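Local structure of xanthomonas outer protein D (Xanthomonas euvesicatoria, 2OIX) at residues Ile69-Ala74 / Pro102-Leu107; Ser77-Asp82 / Ala91-Ser96; Ala12-Leu17 / His139-Ile144. The protein acts as a type III secreted virulence effector of Xanthomonas whose Ulp1-family cysteine protease domain removes SUMO from proteins. The protein carries 1 engineered substitution. All blocks are in the same frame, centred on the assembly; numbering follows the deposited sequence.

Contact 1. Residues Ile69-Ala74 / Pro102-Leu107; sequences INQPNA and PQQRYL
Gln71 and Ile69, neighbours on one face of strand 64-71, meet Gln104 and Leu107 where helix 102-114 runs across the end of the strand. This is helix-on-strand packing at the mixed sheet of the Ulp1-type catalytic domain; the short segments run roughly antiparallel at 142°, with 8.6 Å between axes. The Gln71 chain extends from CG, which lies anti to the backbone N (chi1 -166°), and carries the amide to the helix. There NE2 donates to Gln104 OE1 at 3.0 Å in a nearly straight bond, the acceptor lying in the plane of the Gln71 amide. On its way the CB of Gln71 passes 3.8 Å from Leu107 CD1, and further out the side chain slants across that of Gln103, the two amides tilted against each other and in contact but with no bond between their oxygens. Ile69 supplies the apolar half: its CG2 sits 3.5 Å from Leu107 CB, the two side chains sliding past each other in opposite directions. Gln104 joins both halves because its chain bends at chi2 (74°), turning the amide back to the strand. With OE1 taken by Gln71, NE2 is held chiefly by Ser77 OG on the adjacent strand 75-82, so the amide is gripped at both ends and its orientation is fixed. The same NE2 adds a weak bond to the backbone, 3.1 Å from Ile69 O.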
loop_
_atom_site.group_PDB
_atom_site.type_symbol
_atom_site.label_atom_id
_atom_site.label_comp_id
_atom_site.label_asym_id
_atom_site.label_seq_id
_atom_site.Cartn_x
_atom_site.Cartn_y
_atom_site.Cartn_z
ATOM N N ILE A 69 2.960 2.203 -4.388
ATOM C CA ILE A 69 3.665 2.051 -5.657
ATOM C C ILE A 69 3.804 3.453 -6.297
ATOM O O ILE A 69 2.823 4.005 -6.713
ATOM C CB ILE A 69 2.906 1.083 -6.584
ATOM C CG1 ILE A 69 2.644 -0.286 -5.909
ATOM C CG2 ILE A 69 3.671 0.871 -7.904
ATOM C CD1 ILE A 69 3.836 -1.009 -5.406
ATOM N N ASN A 70 5.020 3.990 -6.356
ATOM C CA ASN A 70 5.307 5.305 -6.898
ATOM C C ASN A 70 5.702 5.235 -8.357
ATOM O O ASN A 70 6.686 4.609 -8.692
ATOM C CB ASN A 70 6.454 5.963 -6.096
ATOM C CG ASN A 70 6.601 7.425 -6.378
ATOM O OD1 ASN A 70 5.750 8.052 -7.023
ATOM N ND2 ASN A 70 7.660 8.006 -5.847
ATOM N N GLN A 71 4.940 5.884 -9.218
ATOM C CA GLN A 71 5.451 6.200 -10.530
ATOM C C GLN A 71 5.994 7.633 -10.400
ATOM O O GLN A 71 5.217 8.571 -10.279
ATOM C CB GLN A 71 4.376 6.077 -11.622
ATOM C CG GLN A 71 4.960 6.071 -13.038
ATOM C CD GLN A 71 3.913 5.996 -14.177
ATOM O OE1 GLN A 71 4.198 6.409 -15.296
ATOM N NE2 GLN A 71 2.740 5.466 -13.900
ATOM N N PRO A 72 7.333 7.777 -10.367
ATOM C CA PRO A 72 8.013 8.999 -9.917
ATOM C C PRO A 72 7.510 10.246 -10.633
ATOM O O PRO A 72 7.481 10.277 -11.870
ATOM C CB PRO A 72 9.476 8.727 -10.259
ATOM C CG PRO A 72 9.599 7.235 -10.223
ATOM C CD PRO A 72 8.293 6.729 -10.772
ATOM N N ASN A 73 7.082 11.231 -9.839
ATOM C CA ASN A 73 6.467 12.478 -10.322
ATOM C C ASN A 73 5.310 12.270 -11.284
ATOM O O ASN A 73 5.027 13.138 -12.117
ATOM C CB ASN A 73 7.502 13.392 -10.989
ATOM C CG ASN A 73 8.739 13.568 -10.157
ATOM O OD1 ASN A 73 9.556 12.650 -10.046
ATOM N ND2 ASN A 73 8.898 14.757 -9.574
ATOM N N ALA A 74 4.644 11.128 -11.179
ATOM C CA ALA A 74 3.594 10.804 -12.137
ATOM C C ALA A 74 2.302 10.318 -11.468
ATOM O O ALA A 74 1.216 10.833 -11.766
ATOM C CB ALA A 74 4.102 9.767 -13.189
ATOM N N PRO A 102 -0.109 1.303 -18.815
ATOM C CA PRO A 102 0.535 -0.003 -18.497
ATOM C C PRO A 102 1.665 0.130 -17.493
ATOM O O PRO A 102 1.966 -0.838 -16.783
ATOM C CB PRO A 102 1.062 -0.521 -19.849
ATOM C CG PRO A 102 0.994 0.671 -20.800
ATOM C CD PRO A 102 0.083 1.714 -20.215
ATOM N N GLN A 103 2.246 1.323 -17.355
ATOM C CA GLN A 103 3.384 1.437 -16.438
ATOM C C GLN A 103 3.021 1.120 -14.985
ATOM O O GLN A 103 3.764 0.400 -14.318
ATOM C CB GLN A 103 4.199 2.751 -16.548
ATOM C CG GLN A 103 5.602 2.556 -15.870
ATOM C CD GLN A 103 6.559 3.738 -15.919
ATOM O OE1 GLN A 103 6.549 4.538 -16.862
ATOM N NE2 GLN A 103 7.402 3.859 -14.875
ATOM N N GLN A 104 1.883 1.613 -14.516
ATOM C CA GLN A 104 1.530 1.466 -13.082
ATOM C C GLN A 104 1.389 0.005 -12.628
ATOM O O GLN A 104 1.980 -0.406 -11.612
ATOM C CB GLN A 104 0.254 2.272 -12.761
ATOM C CG GLN A 104 0.105 2.488 -11.235
ATOM C CD GLN A 104 1.094 3.533 -10.661
ATOM O OE1 GLN A 104 1.712 4.280 -11.397
ATOM N NE2 GLN A 104 1.179 3.613 -9.350
ATOM N N ARG A 105 0.642 -0.796 -13.399
ATOM C CA ARG A 105 0.486 -2.189 -13.039
ATOM C C ARG A 105 1.813 -2.942 -13.209
ATOM O O ARG A 105 2.101 -3.832 -12.432
ATOM C CB ARG A 105 -0.638 -2.845 -13.838
ATOM C CG ARG A 105 -0.802 -4.319 -13.594
ATOM C CD ARG A 105 -1.185 -4.708 -12.164
ATOM N NE ARG A 105 -1.054 -6.159 -12.032
ATOM C CZ ARG A 105 -2.065 -7.026 -11.952
ATOM N NH1 ARG A 105 -3.333 -6.625 -11.933
ATOM N NH2 ARG A 105 -1.791 -8.309 -11.868
ATOM N N TYR A 106 2.620 -2.547 -14.195
ATOM C CA TYR A 106 3.979 -3.068 -14.334
ATOM C C TYR A 106 4.819 -2.888 -13.058
ATOM O O TYR A 106 5.455 -3.826 -12.589
ATOM C CB TYR A 106 4.661 -2.407 -15.527
ATOM C CG TYR A 106 6.110 -2.795 -15.678
ATOM C CD1 TYR A 106 6.463 -4.103 -16.014
ATOM C CD2 TYR A 106 7.121 -1.854 -15.501
ATOM C CE1 TYR A 106 7.795 -4.480 -16.173
ATOM C CE2 TYR A 106 8.468 -2.220 -15.656
ATOM C CZ TYR A 106 8.782 -3.538 -15.981
ATOM O OH TYR A 106 10.098 -3.900 -16.148
ATOM N N LEU A 107 4.828 -1.673 -12.517
ATOM C CA LEU A 107 5.535 -1.374 -11.271
ATOM C C LEU A 107 4.995 -2.275 -10.142
ATOM O O LEU A 107 5.791 -2.872 -9.443
ATOM C CB LEU A 107 5.397 0.120 -10.897
ATOM C CG LEU A 107 6.070 1.139 -11.838
ATOM C CD1 LEU A 107 5.731 2.577 -11.447
ATOM C CD2 LEU A 107 7.578 0.919 -11.797
#

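Contact 2. Residues Ser77-Asp82 / Ala91-Ser96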
loop_
_atom_site.group_PDB
_atom_site.type_symbol
_atom_site.label_atom_id
_atom_site.label_comp_id
_atom_site.label_asym_id
_atom_site.label_seq_id
_atom_site.Cartn_x
_atom_site.Cartn_y
_atom_site.Cartn_z
ATOM N N SER A 77 -0.247 4.273 -6.649
ATOM C CA SER A 77 -1.296 3.289 -6.441
ATOM C C SER A 77 -0.886 2.430 -5.215
ATOM O O SER A 77 0.173 2.661 -4.588
ATOM C CB SER A 77 -1.481 2.455 -7.684
ATOM O OG SER A 77 -0.273 1.755 -7.913
ATOM N N LEU A 78 -1.718 1.450 -4.889
ATOM C CA LEU A 78 -1.526 0.680 -3.702
ATOM C C LEU A 78 -1.541 -0.800 -4.009
ATOM O O LEU A 78 -2.519 -1.336 -4.616
ATOM C CB LEU A 78 -2.627 0.955 -2.720
ATOM C CG LEU A 78 -2.618 0.123 -1.430
ATOM C CD1 LEU A 78 -1.293 0.342 -0.643
ATOM C CD2 LEU A 78 -3.888 0.405 -0.566
ATOM N N LEU A 79 -0.477 -1.470 -3.588
ATOM C CA LEU A 79 -0.465 -2.911 -3.667
ATOM C C LEU A 79 -0.569 -3.448 -2.226
ATOM O O LEU A 79 0.235 -3.088 -1.372
ATOM C CB LEU A 79 0.863 -3.414 -4.281
ATOM C CG LEU A 79 0.901 -4.896 -4.390
ATOM C CD1 LEU A 79 -0.209 -5.364 -5.406
ATOM C CD2 LEU A 79 2.322 -5.382 -4.767
ATOM N N VAL A 80 -1.485 -4.384 -1.967
ATOM C CA VAL A 80 -1.607 -4.980 -0.624
ATOM C C VAL A 80 -1.244 -6.462 -0.759
ATOM O O VAL A 80 -1.738 -7.192 -1.656
ATOM C CB VAL A 80 -3.031 -4.793 -0.019
ATOM C CG1 VAL A 80 -3.160 -5.488 1.366
ATOM C CG2 VAL A 80 -3.364 -3.343 0.091
ATOM N N VAL A 81 -0.374 -6.933 0.098
ATOM C CA VAL A 81 0.008 -8.349 0.024
ATOM C C VAL A 81 -0.355 -9.027 1.367
ATOM O O VAL A 81 0.080 -8.542 2.417
ATOM C CB VAL A 81 1.517 -8.527 -0.253
ATOM C CG1 VAL A 81 1.910 -9.919 -0.044
ATOM C CG2 VAL A 81 1.927 -8.071 -1.670
ATOM N N ASP A 82 -1.136 -10.116 1.335
ATOM C CA ASP A 82 -1.591 -10.799 2.529
ATOM C C ASP A 82 -1.002 -12.199 2.495
ATOM O O ASP A 82 -1.485 -13.060 1.773
ATOM C CB ASP A 82 -3.130 -10.858 2.575
ATOM C CG ASP A 82 -3.663 -11.877 3.615
ATOM O OD1 ASP A 82 -2.932 -12.220 4.585
ATOM O OD2 ASP A 82 -4.808 -12.369 3.488
ATOM N N ALA A 91 -2.819 -11.028 -3.181
ATOM C CA ALA A 91 -2.269 -9.698 -3.486
ATOM C C ALA A 91 -3.318 -8.903 -4.257
ATOM O O ALA A 91 -4.048 -9.479 -5.116
ATOM C CB ALA A 91 -0.953 -9.881 -4.285
ATOM N N TYR A 92 -3.466 -7.603 -3.924
ATOM C CA TYR A 92 -4.532 -6.764 -4.405
ATOM C C TYR A 92 -3.938 -5.432 -4.854
ATOM O O TYR A 92 -3.182 -4.800 -4.098
ATOM C CB TYR A 92 -5.515 -6.432 -3.275
ATOM C CG TYR A 92 -6.031 -7.690 -2.571
ATOM C CD1 TYR A 92 -7.190 -8.366 -3.048
ATOM C CD2 TYR A 92 -5.389 -8.188 -1.419
ATOM C CE1 TYR A 92 -7.665 -9.556 -2.394
ATOM C CE2 TYR A 92 -5.873 -9.396 -0.748
ATOM C CZ TYR A 92 -6.988 -10.047 -1.281
ATOM O OH TYR A 92 -7.481 -11.130 -0.662
ATOM N N HIS A 93 -4.226 -5.044 -6.089
ATOM C CA HIS A 93 -3.774 -3.739 -6.600
ATOM C C HIS A 93 -4.915 -2.758 -6.828
ATOM O O HIS A 93 -5.889 -3.082 -7.537
ATOM C CB HIS A 93 -2.925 -3.966 -7.882
ATOM C CG HIS A 93 -2.297 -2.702 -8.408
ATOM N ND1 HIS A 93 -2.452 -2.273 -9.710
ATOM C CD2 HIS A 93 -1.500 -1.782 -7.805
ATOM C CE1 HIS A 93 -1.815 -1.125 -9.880
ATOM N NE2 HIS A 93 -1.242 -0.796 -8.734
ATOM N N TYR A 94 -4.800 -1.563 -6.234
ATOM C CA TYR A 94 -5.804 -0.489 -6.310
ATOM C C TYR A 94 -5.175 0.703 -7.034
ATOM O O TYR A 94 -4.152 1.259 -6.592
ATOM C CB TYR A 94 -6.294 -0.063 -4.923
ATOM C CG TYR A 94 -6.787 -1.219 -4.003
ATOM C CD1 TYR A 94 -8.136 -1.544 -3.962
ATOM C CD2 TYR A 94 -5.928 -1.893 -3.135
ATOM C CE1 TYR A 94 -8.639 -2.546 -3.129
ATOM C CE2 TYR A 94 -6.403 -2.928 -2.273
ATOM C CZ TYR A 94 -7.788 -3.228 -2.274
ATOM O OH TYR A 94 -8.295 -4.213 -1.463
ATOM N N ASP A 95 -5.757 1.031 -8.172
ATOM C CA ASP A 95 -5.311 2.184 -8.958
ATOM C C ASP A 95 -6.488 3.111 -9.226
ATOM O O ASP A 95 -7.499 2.696 -9.784
ATOM C CB ASP A 95 -4.668 1.666 -10.255
ATOM C CG ASP A 95 -4.057 2.789 -11.111
ATOM O OD1 ASP A 95 -3.285 2.467 -12.039
ATOM O OD2 ASP A 95 -4.356 3.986 -10.898
ATOM N N SER A 96 -6.370 4.374 -8.842
ATOM C CA SER A 96 -7.473 5.236 -8.883
ATOM C C SER A 96 -7.547 5.981 -10.222
ATOM O O SER A 96 -8.468 6.826 -10.447
ATOM C CB SER A 96 -7.315 6.205 -7.732
ATOM O OG SER A 96 -6.121 6.961 -7.865
HETATM O O HOH W 1 -6.606 -11.643 1.774
#
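Leu78 with Tyr94 and Val80 with Tyr92 are the hydrogen-bonded pairs of an antiparallel beta hairpin, strands 75-82 and 90-94, at the centre of the sheet. Four backbone bonds join them, such as Tyr94 N to Leu78 O at 2.8 Å. CA-H...O contacts, such as His93 CA to Leu78 O, fill in between. The apolar contacts divide by face. On the face of Leu78, Val80, Tyr92 and Tyr94, which helix 136-153 packs against, Leu78 and Tyr94 lie side by side with CD2 to CD2 at 4.0 Å, and Val80 CG2 comes to the edge of the Tyr94 ring, 3.9 Å from CE2. On the other face Val81 touches the methyl of Ala91, and Leu79 CD1 lies 3.9 Å from His93 CB. A water links the far end, donating to Asp82 OD2 and lying in the ring plane of Tyr92, 2.6 Å from its OH; that hydroxyl is also bonded to Arg162. One direct side-chain hydrogen bond joins the strands, between Ser77 OG and His93 NE2 (2.8 Å), met at the edge of the imidazole. Glu124 takes His93 ND1, and Gln104 NE2 also reaches Ser77 OG. Both ring nitrogens of this buried histidine are therefore satisfied, which should fix the rotation of the ring on the face it shares with Leu79 and Ala91.

Contact 3. Residues Ala12-Leu17 / His139-Ile144; sequences AYTDDL and HVLTGI
Leu141 packs on Tyr13 and Ile144 on Thr14 and Leu17, joining helices 136-153 and 7-20 as a nearly parallel pair in the helical part of the Ulp1-type catalytic domain. The segment axes cross at only -15° but stay 10.9 Å apart, so the helices meet through the ends of apolar side chains. Within 139-144 the first residue to reach across is Leu141, whose CB sits over one face of the Tyr13 ring, 4.3 Å above its plane and displaced toward the rim. Both methyls then close on the root of the tyrosine: CD1 is 3.6 Å from Tyr13 CG, and CD2 is 3.9 Å from the ring atom CD2. Tyr13 presents itself this way because its CG is anti to the backbone N (chi1 -168°), which swings the ring toward the neighbouring helix; its hydroxyl continues past the contact to Arg177 and Glu145. Ile174 of helix 171-179 touches both Tyr13 and Leu141, adding a third helix to the packing.

One helical turn later comes Ile144, its two arms divided between two partners. The CD1 end meets Thr14 CG2 at 4.1 Å, the side chains crossing at about a right angle. Phe32 of strand 30-32 touches Thr14, Leu17 and Ile144 alike, so this end of the interface is buried against the edge strand of the sheet. The shorter branch of the isoleucine completes the contact, with CG2 3.8 Å from Leu17 CD2.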
loop_
_atom_site.group_PDB
_atom_site.type_symbol
_atom_site.label_atom_id
_atom_site.label_comp_id
_atom_site.label_asym_id
_atom_site.label_seq_id
_atom_site.Cartn_x
_atom_site.Cartn_y
_atom_site.Cartn_z
ATOM N N ALA A 12 5.028 9.916 6.554
ATOM C CA ALA A 12 4.612 10.637 7.748
ATOM C C ALA A 12 3.178 10.246 8.138
ATOM O O ALA A 12 2.855 10.082 9.321
ATOM C CB ALA A 12 4.696 12.174 7.527
ATOM N N TYR A 13 2.327 10.101 7.129
ATOM C CA TYR A 13 0.968 9.660 7.378
ATOM C C TYR A 13 0.940 8.225 7.923
ATOM O O TYR A 13 0.271 7.956 8.927
ATOM C CB TYR A 13 0.117 9.797 6.127
ATOM C CG TYR A 13 -1.364 9.631 6.412
ATOM C CD1 TYR A 13 -2.205 10.743 6.553
ATOM C CD2 TYR A 13 -1.920 8.354 6.571
ATOM C CE1 TYR A 13 -3.581 10.580 6.811
ATOM C CE2 TYR A 13 -3.281 8.192 6.842
ATOM C CZ TYR A 13 -4.093 9.293 6.939
ATOM O OH TYR A 13 -5.428 9.113 7.220
ATOM N N THR A 14 1.675 7.316 7.300
ATOM C CA THR A 14 1.615 5.920 7.761
ATOM C C THR A 14 2.329 5.683 9.100
ATOM O O THR A 14 1.895 4.829 9.890
ATOM C CB THR A 14 2.034 4.904 6.687
ATOM O OG1 THR A 14 3.404 5.105 6.342
ATOM C CG2 THR A 14 1.135 4.997 5.444
ATOM N N ASP A 15 3.381 6.469 9.376
ATOM C CA ASP A 15 3.995 6.533 10.709
ATOM C C ASP A 15 2.961 6.937 11.752
ATOM O O ASP A 15 2.825 6.264 12.777
ATOM C CB ASP A 15 5.173 7.522 10.750
ATOM C CG ASP A 15 6.462 6.932 10.181
ATOM O OD1 ASP A 15 6.466 5.749 9.795
ATOM O OD2 ASP A 15 7.492 7.649 10.121
ATOM N N ASP A 16 2.233 8.026 11.490
ATOM C CA ASP A 16 1.215 8.519 12.414
ATOM C C ASP A 16 0.069 7.515 12.588
ATOM O O ASP A 16 -0.369 7.267 13.725
ATOM C CB ASP A 16 0.694 9.881 11.957
ATOM C CG ASP A 16 -0.411 10.410 12.845
ATOM O OD1 ASP A 16 -0.131 10.739 14.022
ATOM O OD2 ASP A 16 -1.563 10.497 12.371
ATOM N N LEU A 17 -0.409 6.944 11.476
ATOM C CA LEU A 17 -1.405 5.866 11.511
ATOM C C LEU A 17 -0.982 4.724 12.430
ATOM O O LEU A 17 -1.753 4.306 13.299
ATOM C CB LEU A 17 -1.639 5.264 10.105
ATOM C CG LEU A 17 -2.728 4.186 10.017
ATOM C CD1 LEU A 17 -4.105 4.661 10.576
ATOM C CD2 LEU A 17 -2.838 3.751 8.573
ATOM N N HIS A 139 -5.784 8.995 -2.378
ATOM C CA HIS A 139 -6.522 7.747 -2.587
ATOM C C HIS A 139 -5.765 6.539 -1.973
ATOM O O HIS A 139 -6.373 5.678 -1.314
ATOM C CB HIS A 139 -6.824 7.536 -4.075
ATOM C CG HIS A 139 -7.992 8.326 -4.580
ATOM N ND1 HIS A 139 -7.868 9.618 -5.034
ATOM C CD2 HIS A 139 -9.300 8.000 -4.732
ATOM C CE1 HIS A 139 -9.047 10.067 -5.434
ATOM N NE2 HIS A 139 -9.940 9.113 -5.246
ATOM N N VAL A 140 -4.447 6.528 -2.147
ATOM C CA VAL A 140 -3.589 5.543 -1.501
ATOM C C VAL A 140 -3.669 5.617 0.033
ATOM O O VAL A 140 -3.961 4.580 0.656
ATOM C CB VAL A 140 -2.136 5.552 -2.019
ATOM C CG1 VAL A 140 -1.289 4.597 -1.172
ATOM C CG2 VAL A 140 -2.104 5.087 -3.473
ATOM N N LEU A 141 -3.571 6.829 0.616
ATOM C CA LEU A 141 -3.553 6.972 2.063
ATOM C C LEU A 141 -4.877 6.503 2.634
ATOM O O LEU A 141 -4.922 5.753 3.614
ATOM C CB LEU A 141 -3.275 8.438 2.484
ATOM C CG LEU A 141 -1.809 8.799 2.242
ATOM C CD1 LEU A 141 -1.383 10.071 2.796
ATOM C CD2 LEU A 141 -0.871 7.677 2.833
ATOM N N THR A 142 -5.962 7.017 2.054
ATOM C CA THR A 142 -7.297 6.618 2.430
ATOM C C THR A 142 -7.536 5.122 2.322
ATOM O O THR A 142 -8.104 4.552 3.259
ATOM C CB THR A 142 -8.371 7.379 1.612
ATOM O OG1 THR A 142 -8.033 8.767 1.591
ATOM C CG2 THR A 142 -9.754 7.168 2.251
ATOM N N GLY A 143 -7.089 4.494 1.233
ATOM C CA GLY A 143 -7.240 3.048 1.095
ATOM C C GLY A 143 -6.504 2.277 2.205
ATOM O O GLY A 143 -7.052 1.297 2.788
ATOM N N ILE A 144 -5.302 2.745 2.552
ATOM C CA ILE A 144 -4.523 2.103 3.612
ATOM C C ILE A 144 -5.265 2.143 4.943
ATOM O O ILE A 144 -5.387 1.107 5.605
ATOM C CB ILE A 144 -3.106 2.728 3.733
ATOM C CG1 ILE A 144 -2.233 2.339 2.496
ATOM C CG2 ILE A 144 -2.460 2.275 5.061
ATOM C CD1 ILE A 144 -0.913 3.092 2.428
#

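Contact 2 is the hub: its centre lies about 12 Å from that of contact 1 and about 14 Å from that of contact 3, while contacts 1 and 3 are about 18 Å apart between centres and do not touch. Toward contact 1, a probable hydrogen bond, Ile69 N to Ser77 O at 2.8 Å, ties neighbouring strands together. Toward contact 3, Leu78 CD1 packs 3.8 Å from Ile144 CG1. Asp95 of contact 2, just beyond Tyr94, bonds to His75, which stands in the chain between 69-74 and 77-82; this is consistent with the His-Asp pair of Ulp1-type proteases, whose nucleophile sits at the start of a helix, probably helix 136-153 here, which carries 139-144.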